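Side-chain contacts in post-proline cleaving enzyme (Rickettsia typhi, PDB 4HVT), which probably cleaves peptides after proline residues, acting as a serine-type oligopeptidase of the prolyl oligopeptidase family: residues 141-146 with 167-172; 156-161 with 198-203; 173-176 with 181-184; 206-211 with 217-222. One frame throughout, in Å; residues are numbered along the deposited sequence.

Interaction 1 (141-146 with 167-172). With EDO (1,2-ethanediol), chain B.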
loop_
_atom_site.group_PDB
_atom_site.type_symbol
_atom_site.label_atom_id
_atom_site.label_comp_id
_atom_site.label_asym_id
_atom_site.label_seq_id
_atom_site.Cartn_x
_atom_site.Cartn_y
_atom_site.Cartn_z
ATOM N N PRO A 141 -13.905 -25.358 -4.753
ATOM C CA PRO A 141 -12.594 -24.731 -4.513
ATOM C C PRO A 141 -11.571 -24.965 -5.582
ATOM O O PRO A 141 -10.480 -24.431 -5.460
ATOM C CB PRO A 141 -12.138 -25.344 -3.175
ATOM C CG PRO A 141 -12.939 -26.576 -3.040
ATOM C CD PRO A 141 -14.248 -26.310 -3.694
ATOM N N ASN A 142 -11.881 -25.737 -6.600
ATOM C CA ASN A 142 -11.029 -25.777 -7.792
ATOM C C ASN A 142 -11.126 -24.490 -8.638
ATOM O O ASN A 142 -10.297 -24.252 -9.502
ATOM C CB ASN A 142 -11.361 -26.956 -8.670
ATOM C CG ASN A 142 -10.862 -28.274 -8.100
ATOM O OD1 ASN A 142 -9.914 -28.313 -7.305
ATOM N ND2 ASN A 142 -11.509 -29.355 -8.501
ATOM N N ARG A 143 -12.149 -23.690 -8.411
ATOM C CA ARG A 143 -12.354 -22.518 -9.270
ATOM C C ARG A 143 -11.805 -21.283 -8.587
ATOM O O ARG A 143 -12.077 -21.046 -7.414
ATOM C CB ARG A 143 -13.860 -22.324 -9.648
ATOM C CG ARG A 143 -14.415 -23.319 -10.641
ATOM C CD ARG A 143 -13.728 -23.233 -11.991
ATOM N NE ARG A 143 -14.139 -24.322 -12.869
ATOM C CZ ARG A 143 -15.194 -24.331 -13.678
ATOM N NH1 ARG A 143 -16.009 -23.305 -13.760
ATOM N NH2 ARG A 143 -15.451 -25.418 -14.390
ATOM N N TYR A 144 -11.035 -20.488 -9.345
ATOM C CA TYR A 144 -10.466 -19.229 -8.901
ATOM C C TYR A 144 -10.820 -18.148 -9.891
ATOM O O TYR A 144 -10.941 -18.426 -11.069
ATOM C CB TYR A 144 -8.927 -19.309 -8.830
ATOM C CG TYR A 144 -8.382 -20.119 -7.684
ATOM C CD1 TYR A 144 -8.336 -21.506 -7.764
ATOM C CD2 TYR A 144 -7.918 -19.509 -6.523
ATOM C CE1 TYR A 144 -7.821 -22.265 -6.727
ATOM C CE2 TYR A 144 -7.385 -20.266 -5.486
ATOM C CZ TYR A 144 -7.341 -21.629 -5.589
ATOM O OH TYR A 144 -6.841 -22.346 -4.518
ATOM N N LEU A 145 -11.044 -16.930 -9.419
ATOM C CA LEU A 145 -11.079 -15.758 -10.301
ATOM C C LEU A 145 -9.719 -15.105 -10.184
ATOM O O LEU A 145 -9.324 -14.720 -9.091
ATOM C CB LEU A 145 -12.190 -14.794 -9.864
ATOM C CG LEU A 145 -13.545 -15.461 -9.958
ATOM C CD1 LEU A 145 -14.551 -14.682 -9.113
ATOM C CD2 LEU A 145 -14.046 -15.650 -11.384
ATOM N N ILE A 146 -8.985 -15.031 -11.285
ATOM C CA ILE A 146 -7.649 -14.463 -11.279
ATOM C C ILE A 146 -7.726 -13.014 -11.698
ATOM O O ILE A 146 -8.061 -12.758 -12.835
ATOM C CB ILE A 146 -6.660 -15.214 -12.226
ATOM C CG1 ILE A 146 -6.758 -16.743 -12.085
ATOM C CG2 ILE A 146 -5.250 -14.696 -12.042
ATOM C CD1 ILE A 146 -6.363 -17.287 -10.750
ATOM N N ASP A 167 -5.743 -24.486 -15.969
ATOM C CA ASP A 167 -5.969 -23.609 -17.116
ATOM C C ASP A 167 -7.207 -22.767 -16.905
ATOM O O ASP A 167 -8.052 -23.090 -16.055
ATOM C CB ASP A 167 -6.156 -24.453 -18.403
ATOM C CG ASP A 167 -5.878 -23.675 -19.675
ATOM O OD1 ASP A 167 -5.392 -22.544 -19.646
ATOM O OD2 ASP A 167 -6.136 -24.231 -20.762
ATOM N N PHE A 168 -7.297 -21.698 -17.707
ATOM C CA PHE A 168 -8.473 -20.848 -17.723
ATOM C C PHE A 168 -9.710 -21.637 -18.193
ATOM O O PHE A 168 -9.641 -22.580 -19.002
ATOM C CB PHE A 168 -8.220 -19.557 -18.541
ATOM C CG PHE A 168 -7.162 -18.707 -17.921
ATOM C CD1 PHE A 168 -7.445 -17.968 -16.797
ATOM C CD2 PHE A 168 -5.837 -18.773 -18.352
ATOM C CE1 PHE A 168 -6.480 -17.196 -16.171
ATOM C CE2 PHE A 168 -4.850 -18.037 -17.694
ATOM C CZ PHE A 168 -5.191 -17.248 -16.598
ATOM N N VAL A 169 -10.854 -21.272 -17.640
ATOM C CA VAL A 169 -12.094 -21.924 -17.957
ATOM C C VAL A 169 -12.612 -21.353 -19.285
ATOM O O VAL A 169 -12.900 -20.152 -19.363
ATOM C CB VAL A 169 -13.126 -21.677 -16.842
ATOM C CG1 VAL A 169 -14.490 -22.232 -17.259
ATOM C CG2 VAL A 169 -12.683 -22.242 -15.495
ATOM N N LYS A 170 -12.707 -22.202 -20.307
ATOM C CA LYS A 170 -13.324 -21.799 -21.605
ATOM C C LYS A 170 -14.727 -21.223 -21.384
ATOM O O LYS A 170 -15.569 -21.909 -20.830
ATOM C CB LYS A 170 -13.425 -23.032 -22.531
ATOM N N ASN A 171 -14.939 -19.967 -21.780
ATOM C CA ASN A 171 -16.234 -19.249 -21.615
ATOM C C ASN A 171 -16.629 -19.022 -20.142
ATOM O O ASN A 171 -17.812 -18.814 -19.832
ATOM C CB ASN A 171 -17.397 -19.935 -22.375
ATOM C CG ASN A 171 -17.060 -20.192 -23.820
ATOM O OD1 ASN A 171 -16.581 -19.298 -24.507
ATOM N ND2 ASN A 171 -17.218 -21.423 -24.264
ATOM N N GLY A 172 -15.638 -19.051 -19.241
ATOM C CA GLY A 172 -15.877 -18.776 -17.832
ATOM C C GLY A 172 -16.048 -17.308 -17.551
ATOM O O GLY A 172 -16.020 -16.488 -18.474
HETATM C C1 EDO B . -19.572 -16.960 -17.485
HETATM O O1 EDO B . -20.229 -18.182 -17.886
HETATM C C2 EDO B . -20.610 -15.836 -17.484
HETATM O O2 EDO B . -20.961 -15.618 -18.859
#
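Arg143 and Val169 have CA atoms 8.7 Å apart, and those of Ile146 and Phe168 are 9.1 Å apart; no hydrogen bond joins the two segments. Such spacing fits two strands with a third between them, so the segments meet through side chains alone. Beyond Phe168 the backbone folds into a type II turn from Val169 to Gly172, closed by Gly172 N on Val169 O. The Arg143-Val169 pair makes the larger part of the contact. A bend at chi2 (-63°) turns the arginine chain, and Val169 CG2 sits over one face of the guanidinium, 3.5 Å from its plane and displaced from the centre, with NE 3.7 Å from that methyl. The polar ends of the arginine point to carboxylates instead: NE forms a salt bridge with Asp162 and NH1 one with Glu160, which probably fixes the plane the valine covers. Further along, Ile146 CG1 approaches Phe168 CE1 obliquely at 4.1 Å, the two side chains crossing at about a right angle. At the turn, a 1,2-ethanediol, probably from the crystallisation liquor, bonds through O1 to Asn171 O. In this beta-propeller blade, strand 155-162 pairs antiparallel with both 143-150 and 167-168, while strand 190-192 of the next sheet touches Arg143 and Leu145.

Interaction 2 (156-161 with 198-203)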
loop_
_atom_site.group_PDB
_atom_site.type_symbol
_atom_site.label_atom_id
_atom_site.label_comp_id
_atom_site.label_asym_id
_atom_site.label_seq_id
_atom_site.Cartn_x
_atom_site.Cartn_y
_atom_site.Cartn_z
ATOM N N MET A 156 -8.410 -2.869 -14.010
ATOM C CA MET A 156 -8.131 -4.300 -13.990
ATOM C C MET A 156 -9.356 -5.122 -14.437
ATOM O O MET A 156 -10.460 -4.578 -14.623
ATOM C CB MET A 156 -7.646 -4.726 -12.625
ATOM C CG MET A 156 -8.550 -4.377 -11.465
ATOM S SD MET A 156 -7.816 -4.902 -9.853
ATOM C CE MET A 156 -6.317 -4.078 -9.773
ATOM N N PHE A 157 -9.110 -6.405 -14.652
ATOM C CA PHE A 157 -10.115 -7.367 -15.119
ATOM C C PHE A 157 -9.805 -8.684 -14.407
ATOM O O PHE A 157 -9.057 -8.695 -13.425
ATOM C CB PHE A 157 -10.092 -7.506 -16.650
ATOM C CG PHE A 157 -8.781 -7.856 -17.203
ATOM C CD1 PHE A 157 -7.787 -6.902 -17.340
ATOM C CD2 PHE A 157 -8.496 -9.174 -17.572
ATOM C CE1 PHE A 157 -6.554 -7.237 -17.838
ATOM C CE2 PHE A 157 -7.263 -9.500 -18.103
ATOM C CZ PHE A 157 -6.301 -8.531 -18.217
ATOM N N PHE A 158 -10.445 -9.766 -14.819
ATOM C CA PHE A 158 -10.184 -11.059 -14.194
ATOM C C PHE A 158 -10.533 -12.120 -15.186
ATOM O O PHE A 158 -11.213 -11.861 -16.164
ATOM C CB PHE A 158 -11.011 -11.260 -12.929
ATOM C CG PHE A 158 -12.482 -10.971 -13.137
ATOM C CD1 PHE A 158 -13.343 -11.994 -13.524
ATOM C CD2 PHE A 158 -12.962 -9.741 -12.862
ATOM C CE1 PHE A 158 -14.691 -11.715 -13.740
ATOM C CE2 PHE A 158 -14.306 -9.451 -13.075
ATOM C CZ PHE A 158 -15.171 -10.463 -13.481
ATOM N N ARG A 159 -10.072 -13.346 -14.927
ATOM C CA ARG A 159 -10.448 -14.488 -15.712
ATOM C C ARG A 159 -10.620 -15.673 -14.788
ATOM O O ARG A 159 -9.796 -15.891 -13.872
ATOM C CB ARG A 159 -9.375 -14.855 -16.727
ATOM C CG ARG A 159 -9.118 -13.826 -17.775
ATOM C CD ARG A 159 -8.009 -14.326 -18.682
ATOM N NE ARG A 159 -8.399 -15.491 -19.458
ATOM C CZ ARG A 159 -7.593 -16.107 -20.321
ATOM N NH1 ARG A 159 -6.331 -15.704 -20.471
ATOM N NH2 ARG A 159 -8.024 -17.146 -21.002
ATOM N N GLU A 160 -11.654 -16.457 -15.013
ATOM C CA GLU A 160 -11.888 -17.667 -14.206
ATOM C C GLU A 160 -10.952 -18.806 -14.602
ATOM O O GLU A 160 -10.671 -19.001 -15.773
ATOM C CB GLU A 160 -13.332 -18.123 -14.412
ATOM C CG GLU A 160 -13.796 -19.157 -13.394
ATOM C CD GLU A 160 -15.181 -19.684 -13.662
ATOM O OE1 GLU A 160 -15.851 -19.247 -14.630
ATOM O OE2 GLU A 160 -15.623 -20.538 -12.881
ATOM N N TRP A 161 -10.470 -19.546 -13.621
ATOM C CA TRP A 161 -9.389 -20.489 -13.812
ATOM C C TRP A 161 -9.667 -21.738 -12.981
ATOM O O TRP A 161 -10.264 -21.656 -11.924
ATOM C CB TRP A 161 -8.066 -19.815 -13.404
ATOM C CG TRP A 161 -6.831 -20.673 -13.575
ATOM C CD1 TRP A 161 -5.994 -20.686 -14.651
ATOM C CD2 TRP A 161 -6.223 -21.498 -12.582
ATOM N NE1 TRP A 161 -4.938 -21.540 -14.417
ATOM C CE2 TRP A 161 -5.040 -22.030 -13.148
ATOM C CE3 TRP A 161 -6.566 -21.847 -11.288
ATOM C CZ2 TRP A 161 -4.197 -22.916 -12.452
ATOM C CZ3 TRP A 161 -5.744 -22.755 -10.584
ATOM C CH2 TRP A 161 -4.561 -23.246 -11.172
ATOM N N ILE A 198 -21.420 -14.424 -9.587
ATOM C CA ILE A 198 -20.506 -13.463 -8.945
ATOM C C ILE A 198 -21.151 -12.085 -8.819
ATOM O O ILE A 198 -22.131 -11.745 -9.527
ATOM C CB ILE A 198 -19.133 -13.357 -9.713
ATOM C CG1 ILE A 198 -19.324 -12.758 -11.115
ATOM C CG2 ILE A 198 -18.491 -14.739 -9.822
ATOM C CD1 ILE A 198 -18.060 -12.319 -11.847
ATOM N N ILE A 199 -20.602 -11.285 -7.922
ATOM C CA ILE A 199 -20.943 -9.880 -7.852
ATOM C C ILE A 199 -19.652 -9.068 -8.030
ATOM O O ILE A 199 -18.583 -9.434 -7.572
ATOM C CB ILE A 199 -21.676 -9.570 -6.516
ATOM C CG1 ILE A 199 -22.103 -8.121 -6.466
ATOM C CG2 ILE A 199 -20.835 -9.888 -5.284
ATOM C CD1 ILE A 199 -22.996 -7.844 -5.275
ATOM N N PHE A 200 -19.726 -7.930 -8.693
ATOM C CA PHE A 200 -18.527 -7.122 -8.905
ATOM C C PHE A 200 -18.855 -5.683 -9.271
ATOM O O PHE A 200 -19.962 -5.402 -9.733
ATOM C CB PHE A 200 -17.550 -7.774 -9.891
ATOM C CG PHE A 200 -17.990 -7.914 -11.315
ATOM C CD1 PHE A 200 -19.147 -8.614 -11.704
ATOM C CD2 PHE A 200 -17.144 -7.462 -12.340
ATOM C CE1 PHE A 200 -19.511 -8.765 -13.056
ATOM C CE2 PHE A 200 -17.456 -7.686 -13.679
ATOM C CZ PHE A 200 -18.650 -8.281 -14.050
ATOM N N ASN A 201 -17.842 -4.817 -9.091
ATOM C CA ASN A 201 -17.911 -3.395 -9.407
ATOM C C ASN A 201 -17.470 -3.200 -10.859
ATOM O O ASN A 201 -16.358 -2.749 -11.140
ATOM C CB ASN A 201 -17.141 -2.553 -8.377
ATOM C CG ASN A 201 -15.691 -2.964 -8.191
ATOM O OD1 ASN A 201 -15.361 -4.156 -8.207
ATOM N ND2 ASN A 201 -14.830 -1.967 -8.032
ATOM N N LEU A 202 -18.397 -3.566 -11.758
ATOM C CA LEU A 202 -18.282 -3.580 -13.202
ATOM C C LEU A 202 -18.570 -2.215 -13.842
ATOM O O LEU A 202 -19.617 -1.607 -13.595
ATOM C CB LEU A 202 -19.275 -4.606 -13.807
ATOM C CG LEU A 202 -19.464 -4.596 -15.320
ATOM C CD1 LEU A 202 -18.235 -4.929 -16.095
ATOM C CD2 LEU A 202 -20.547 -5.591 -15.704
ATOM N N VAL A 203 -17.693 -1.769 -14.739
ATOM C CA VAL A 203 -17.977 -0.597 -15.581
ATOM C C VAL A 203 -18.488 -1.116 -16.902
ATOM O O VAL A 203 -17.714 -1.458 -17.803
ATOM C CB VAL A 203 -16.730 0.277 -15.773
ATOM C CG1 VAL A 203 -17.046 1.522 -16.595
ATOM C CG2 VAL A 203 -16.188 0.697 -14.415
#
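Phe158 reaches from one blade of the beta-propeller into the next, from strand 155-162 to strand 197-200 of a separate antiparallel sheet. No hydrogen bond crosses between the segments; three buried apolar side chains make the contact. From CB, which points at the other segment, the chain turns so that CG lies between the backbone N and the carbonyl carbon (chi1 50°). CB and CG themselves stay back from the 198-203 segment, and the far half of the ring does the touching. CE1 meets the terminal methyl CD1 of Ile198 at 3.9 Å, an approach oblique to the ring, with the two side chains coming from opposite directions. On the other flank, CE2 lies 3.5 Å from Phe200 CD2. CZ, at the tip, is shared between Ile198 CD1 and Phe200 CE2, the latter 3.6 Å away. The rings form an offset edge-to-face pair, Phe158 giving its edge and Phe200 its face, with centroids 5.2 Å apart and planes at 82°. Pro190, from the neighbouring strand 190-192, also packs against Phe158. Within its own segment the Phe200 ring is covered too, Leu202 CB lying over a face at 3.5 Å from the ring plane.

Interaction 3 (173-176 with 181-184)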
loop_
_atom_site.group_PDB
_atom_site.type_symbol
_atom_site.label_atom_id
_atom_site.label_comp_id
_atom_site.label_asym_id
_atom_site.label_seq_id
_atom_site.Cartn_x
_atom_site.Cartn_y
_atom_site.Cartn_z
ATOM N N PHE A 173 -16.200 -16.952 -16.278
ATOM C CA PHE A 173 -16.297 -15.544 -15.882
ATOM C C PHE A 173 -15.069 -14.715 -16.280
ATOM O O PHE A 173 -13.947 -14.991 -15.820
ATOM C CB PHE A 173 -16.560 -15.412 -14.387
ATOM C CG PHE A 173 -17.947 -15.829 -13.979
ATOM C CD1 PHE A 173 -19.050 -15.028 -14.286
ATOM C CD2 PHE A 173 -18.145 -16.971 -13.215
ATOM C CE1 PHE A 173 -20.279 -15.412 -13.899
ATOM C CE2 PHE A 173 -19.432 -17.362 -12.806
ATOM C CZ PHE A 173 -20.473 -16.560 -13.132
ATOM N N GLU A 174 -15.316 -13.692 -17.094
ATOM C CA GLU A 174 -14.279 -12.777 -17.627
ATOM C C GLU A 174 -15.105 -11.634 -18.201
ATOM O O GLU A 174 -16.060 -11.923 -18.948
ATOM C CB GLU A 174 -13.524 -13.477 -18.728
ATOM C CG GLU A 174 -12.518 -12.576 -19.411
ATOM C CD GLU A 174 -11.891 -13.198 -20.643
ATOM O OE1 GLU A 174 -12.470 -14.139 -21.221
ATOM O OE2 GLU A 174 -10.808 -12.700 -21.053
ATOM N N PRO A 175 -14.777 -10.380 -17.858
ATOM C CA PRO A 175 -15.686 -9.314 -18.225
ATOM C C PRO A 175 -15.520 -8.849 -19.672
ATOM O O PRO A 175 -14.928 -7.828 -19.914
ATOM C CB PRO A 175 -15.347 -8.216 -17.237
ATOM C CG PRO A 175 -13.891 -8.394 -16.973
ATOM C CD PRO A 175 -13.703 -9.893 -16.990
ATOM N N ILE A 176 -16.116 -9.576 -20.583
ATOM C CA ILE A 176 -16.068 -9.297 -22.004
ATOM C C ILE A 176 -17.469 -9.126 -22.567
ATOM O O ILE A 176 -18.422 -9.792 -22.139
ATOM C CB ILE A 176 -15.319 -10.389 -22.792
ATOM C CG1 ILE A 176 -15.917 -11.783 -22.611
ATOM C CG2 ILE A 176 -13.883 -10.463 -22.307
ATOM C CD1 ILE A 176 -15.479 -12.785 -23.673
ATOM N N LYS A 181 -15.126 -7.740 -26.535
ATOM C CA LYS A 181 -14.383 -6.595 -25.996
ATOM C C LYS A 181 -14.214 -6.716 -24.471
ATOM O O LYS A 181 -15.159 -6.881 -23.728
ATOM C CB LYS A 181 -15.152 -5.330 -26.370
ATOM C CG LYS A 181 -14.693 -4.037 -25.700
ATOM C CD LYS A 181 -13.736 -3.282 -26.560
ATOM C CE LYS A 181 -12.965 -2.209 -25.744
ATOM N NZ LYS A 181 -11.820 -1.772 -26.525
ATOM N N LEU A 182 -12.995 -6.567 -24.002
ATOM C CA LEU A 182 -12.683 -6.663 -22.575
ATOM C C LEU A 182 -12.941 -5.340 -21.855
ATOM O O LEU A 182 -12.450 -4.255 -22.290
ATOM C CB LEU A 182 -11.210 -7.021 -22.424
ATOM C CG LEU A 182 -10.695 -7.216 -20.962
ATOM C CD1 LEU A 182 -11.293 -8.442 -20.316
ATOM C CD2 LEU A 182 -9.200 -7.365 -20.917
ATOM N N LEU A 183 -13.721 -5.421 -20.773
ATOM C CA LEU A 183 -14.067 -4.273 -19.996
ATOM C C LEU A 183 -13.126 -4.196 -18.781
ATOM O O LEU A 183 -12.845 -5.219 -18.159
ATOM C CB LEU A 183 -15.498 -4.382 -19.564
ATOM C CG LEU A 183 -16.512 -4.471 -20.719
ATOM C CD1 LEU A 183 -17.846 -4.876 -20.128
ATOM C CD2 LEU A 183 -16.613 -3.176 -21.462
ATOM N N GLU A 184 -12.587 -3.016 -18.523
ATOM C CA GLU A 184 -11.675 -2.789 -17.402
ATOM C C GLU A 184 -12.239 -1.747 -16.483
ATOM O O GLU A 184 -12.998 -0.882 -16.922
ATOM C CB GLU A 184 -10.330 -2.322 -17.916
ATOM C CG GLU A 184 -9.603 -3.340 -18.786
ATOM C CD GLU A 184 -8.389 -2.736 -19.484
ATOM O OE1 GLU A 184 -7.470 -2.274 -18.801
ATOM O OE2 GLU A 184 -8.394 -2.613 -20.730
#
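Pro175 O accepts a hydrogen bond from Leu183 N at 2.8 Å, with 172° at the hydrogen. It belongs to a single bridge in which Ile176 faces Leu182 with CA atoms 4.3 Å apart, the chains running antiparallel. Pro175 is the centre of an inverse gamma turn, whose Ile176 N to Glu174 O bond is weak. A CA-H...O contact adds to the bridge: Ile176 CA lies 3.1 Å from Lys181 O.

The side chains pack round this backbone link. Leu182 places CG anti to its backbone N (chi1 -178°), which brings CD1 to 3.8 Å from Ile176 CG2 and 4.2 Å from Pro175 CG. The same methyl also comes near Pro175 O, so apolar carbon borders the bonded carbonyl. From Leu183, CB approaches that oxygen at 3.5 Å, and its own carbonyl O lies alongside Pro175 CG at a similar distance.

Both segments belong to the connection between strands 167-168 and 185-186, a surface excursion within a beta-propeller blade that is pinched by this isolated antiparallel bridge. Pro175 rests on Phe157 and Phe158 of strand 155-162, Leu182 spans from Phe157 to Phe150 of strand 143-150, and Phe173 turns toward the next sheet, meeting Trp221 of strand 217-222 edge-to-face.

Interaction 4 (206-211 with 217-222)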
loop_
_atom_site.group_PDB
_atom_site.type_symbol
_atom_site.label_atom_id
_atom_site.label_comp_id
_atom_site.label_asym_id
_atom_site.label_seq_id
_atom_site.Cartn_x
_atom_site.Cartn_y
_atom_site.Cartn_z
ATOM N N LYS A 206 -19.635 3.374 -20.181
ATOM C CA LYS A 206 -18.626 4.425 -19.968
ATOM C C LYS A 206 -18.880 5.365 -18.786
ATOM O O LYS A 206 -17.927 5.801 -18.108
ATOM C CB LYS A 206 -18.555 5.333 -21.248
ATOM N N ASN A 207 -20.130 5.709 -18.583
ATOM C CA ASN A 207 -20.519 6.673 -17.564
ATOM C C ASN A 207 -20.671 6.111 -16.139
ATOM O O ASN A 207 -20.979 6.877 -15.223
ATOM C CB ASN A 207 -21.782 7.432 -17.961
ATOM C CG ASN A 207 -23.037 6.593 -17.876
ATOM O OD1 ASN A 207 -22.996 5.373 -17.985
ATOM N ND2 ASN A 207 -24.173 7.250 -17.692
ATOM N N GLU A 208 -20.415 4.804 -15.966
ATOM C CA GLU A 208 -20.626 4.150 -14.666
ATOM C C GLU A 208 -19.385 4.294 -13.805
ATOM O O GLU A 208 -18.795 3.326 -13.350
ATOM C CB GLU A 208 -21.008 2.686 -14.829
ATOM C CG GLU A 208 -22.385 2.509 -15.409
ATOM C CD GLU A 208 -22.788 1.074 -15.595
ATOM O OE1 GLU A 208 -21.920 0.256 -16.008
ATOM O OE2 GLU A 208 -23.993 0.782 -15.349
ATOM N N ILE A 209 -18.999 5.553 -13.592
ATOM C CA ILE A 209 -17.822 5.907 -12.793
ATOM C C ILE A 209 -18.133 7.146 -11.954
ATOM O O ILE A 209 -18.996 7.938 -12.308
ATOM C CB ILE A 209 -16.540 6.137 -13.636
ATOM C CG1 ILE A 209 -16.810 7.168 -14.718
ATOM C CG2 ILE A 209 -16.089 4.826 -14.250
ATOM C CD1 ILE A 209 -15.569 7.577 -15.488
ATOM N N THR A 210 -17.432 7.287 -10.831
ATOM C CA THR A 210 -17.557 8.451 -9.976
ATOM C C THR A 210 -16.619 9.522 -10.506
ATOM O O THR A 210 -15.844 9.302 -11.437
ATOM C CB THR A 210 -17.165 8.153 -8.530
ATOM O OG1 THR A 210 -15.768 7.866 -8.469
ATOM C CG2 THR A 210 -17.950 6.936 -7.986
ATOM N N SER A 211 -16.641 10.688 -9.853
ATOM C CA SER A 211 -15.718 11.768 -10.180
ATOM C C SER A 211 -14.278 11.453 -9.871
ATOM O O SER A 211 -13.339 12.136 -10.401
ATOM C CB SER A 211 -16.130 13.032 -9.424
ATOM O OG SER A 211 -17.331 13.514 -10.020
ATOM N N SER A 217 -20.911 1.290 -9.798
ATOM C CA SER A 217 -22.024 0.303 -9.768
ATOM C C SER A 217 -21.593 -1.069 -9.371
ATOM O O SER A 217 -20.429 -1.401 -9.573
ATOM C CB SER A 217 -22.686 0.239 -11.137
ATOM O OG SER A 217 -23.168 1.511 -11.521
ATOM N N LEU A 218 -22.521 -1.871 -8.849
ATOM C CA LEU A 218 -22.318 -3.286 -8.623
ATOM C C LEU A 218 -23.301 -4.033 -9.458
ATOM O O LEU A 218 -24.480 -3.626 -9.531
ATOM C CB LEU A 218 -22.583 -3.613 -7.144
ATOM C CG LEU A 218 -21.582 -3.021 -6.122
ATOM C CD1 LEU A 218 -21.988 -3.337 -4.672
ATOM C CD2 LEU A 218 -20.178 -3.519 -6.410
ATOM N N TYR A 219 -22.822 -5.080 -10.092
ATOM C CA TYR A 219 -23.597 -6.014 -10.915
ATOM C C TYR A 219 -23.462 -7.439 -10.375
ATOM O O TYR A 219 -22.392 -7.861 -9.854
ATOM C CB TYR A 219 -23.101 -6.013 -12.346
ATOM C CG TYR A 219 -23.517 -4.816 -13.199
ATOM C CD1 TYR A 219 -22.857 -3.553 -13.124
ATOM C CD2 TYR A 219 -24.555 -4.923 -14.085
ATOM C CE1 TYR A 219 -23.241 -2.501 -13.909
ATOM C CE2 TYR A 219 -24.957 -3.830 -14.895
ATOM C CZ TYR A 219 -24.321 -2.643 -14.815
ATOM O OH TYR A 219 -24.768 -1.608 -15.656
ATOM N N ILE A 220 -24.557 -8.186 -10.515
ATOM C CA ILE A 220 -24.555 -9.630 -10.249
ATOM C C ILE A 220 -24.659 -10.349 -11.604
ATOM O O ILE A 220 -25.439 -9.957 -12.491
ATOM C CB ILE A 220 -25.681 -10.015 -9.241
ATOM C CG1 ILE A 220 -25.607 -11.457 -8.808
ATOM C CG2 ILE A 220 -27.039 -9.697 -9.804
ATOM C CD1 ILE A 220 -26.477 -11.774 -7.569
ATOM N N TRP A 221 -23.895 -11.432 -11.764
ATOM C CA TRP A 221 -23.719 -12.067 -13.067
ATOM C C TRP A 221 -23.729 -13.574 -12.910
ATOM O O TRP A 221 -22.966 -14.140 -12.074
ATOM C CB TRP A 221 -22.423 -11.579 -13.705
ATOM C CG TRP A 221 -22.250 -11.911 -15.162
ATOM C CD1 TRP A 221 -23.229 -12.180 -16.082
ATOM C CD2 TRP A 221 -21.013 -11.893 -15.883
ATOM N NE1 TRP A 221 -22.667 -12.430 -17.298
ATOM C CE2 TRP A 221 -21.301 -12.261 -17.203
ATOM C CE3 TRP A 221 -19.694 -11.641 -15.525
ATOM C CZ2 TRP A 221 -20.317 -12.325 -18.202
ATOM C CZ3 TRP A 221 -18.698 -11.774 -16.509
ATOM C CH2 TRP A 221 -19.035 -12.117 -17.826
ATOM N N LYS A 222 -24.575 -14.221 -13.707
ATOM C CA LYS A 222 -24.832 -15.654 -13.718
ATOM C C LYS A 222 -24.072 -16.341 -14.823
ATOM O O LYS A 222 -23.941 -15.838 -15.957
ATOM C CB LYS A 222 -26.349 -15.928 -13.914
ATOM C CG LYS A 222 -27.259 -15.397 -12.820
ATOM C CD LYS A 222 -28.742 -15.447 -13.259
ATOM C CE LYS A 222 -29.271 -16.830 -13.513
ATOM N NZ LYS A 222 -29.213 -17.536 -12.217
HETATM O O HOH W 1 -19.423 0.850 -12.260
#
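Glu208 meets Tyr219 end-on: the carboxylate approaches the hydroxyl edge of the ring, with CD in the ring plane. The two side chains come from opposite directions, and the carboxylate plane is turned 63° from the ring. Tyr219 OH donates to Glu208 OE2 at 2.5 Å, and OE2 receives it on its syn lone pair, the side of OE1. An extended chain beyond CG (chi2 179°) carries the carboxylate this far, and OE1 remains 3.4 Å from Tyr219 OH.

Both oxygens have further partners. OE2 also forms a salt bridge with Lys232, while OE1 accepts from the backbone N atoms of Leu204 and His205, so this buried carboxylate is held by Lys232 of strand 231-235 and by two backbone N-H groups of its own loop. Ser217 OG stands 4.0 Å from Glu208 OE2, too far for a bond, and has a weak one to Lys232.

The backbone adds a second link. One water lies 2.8 Å from Glu208 O and accepts from Ser217 N at 2.9 Å. Glu208 is itself the centre of an inverse gamma turn, with a weak Ile209 N to Asn207 O bond. The buried Glu-Tyr bond and the water thus join the irregular connection between strands 197-200 and 217-222 to the second of these strands, within one four-stranded antiparallel blade of the beta-propeller.

From the N terminus, interaction 1 closes first, spanning strand 155-162 to join 141-146 to 167-172 within one antiparallel sheet. Interaction 2 opens at 156-161, before interaction 1 has closed, so the two cross along the chain. It closes only at 198-203, in the following sheet, and joins two propeller blades. Interaction 3, between 173-176 and 181-184, falls wholly within that span; its centre lies about 7 Å from that of interaction 2, and Glu160 N probably bonds to Phe173 O. Interaction 4 follows in series, closing the connection that follows strand 197-200 onto strand 217-222, its neighbour in the sheet. All four contacts lie in the N-terminal beta-propeller domain.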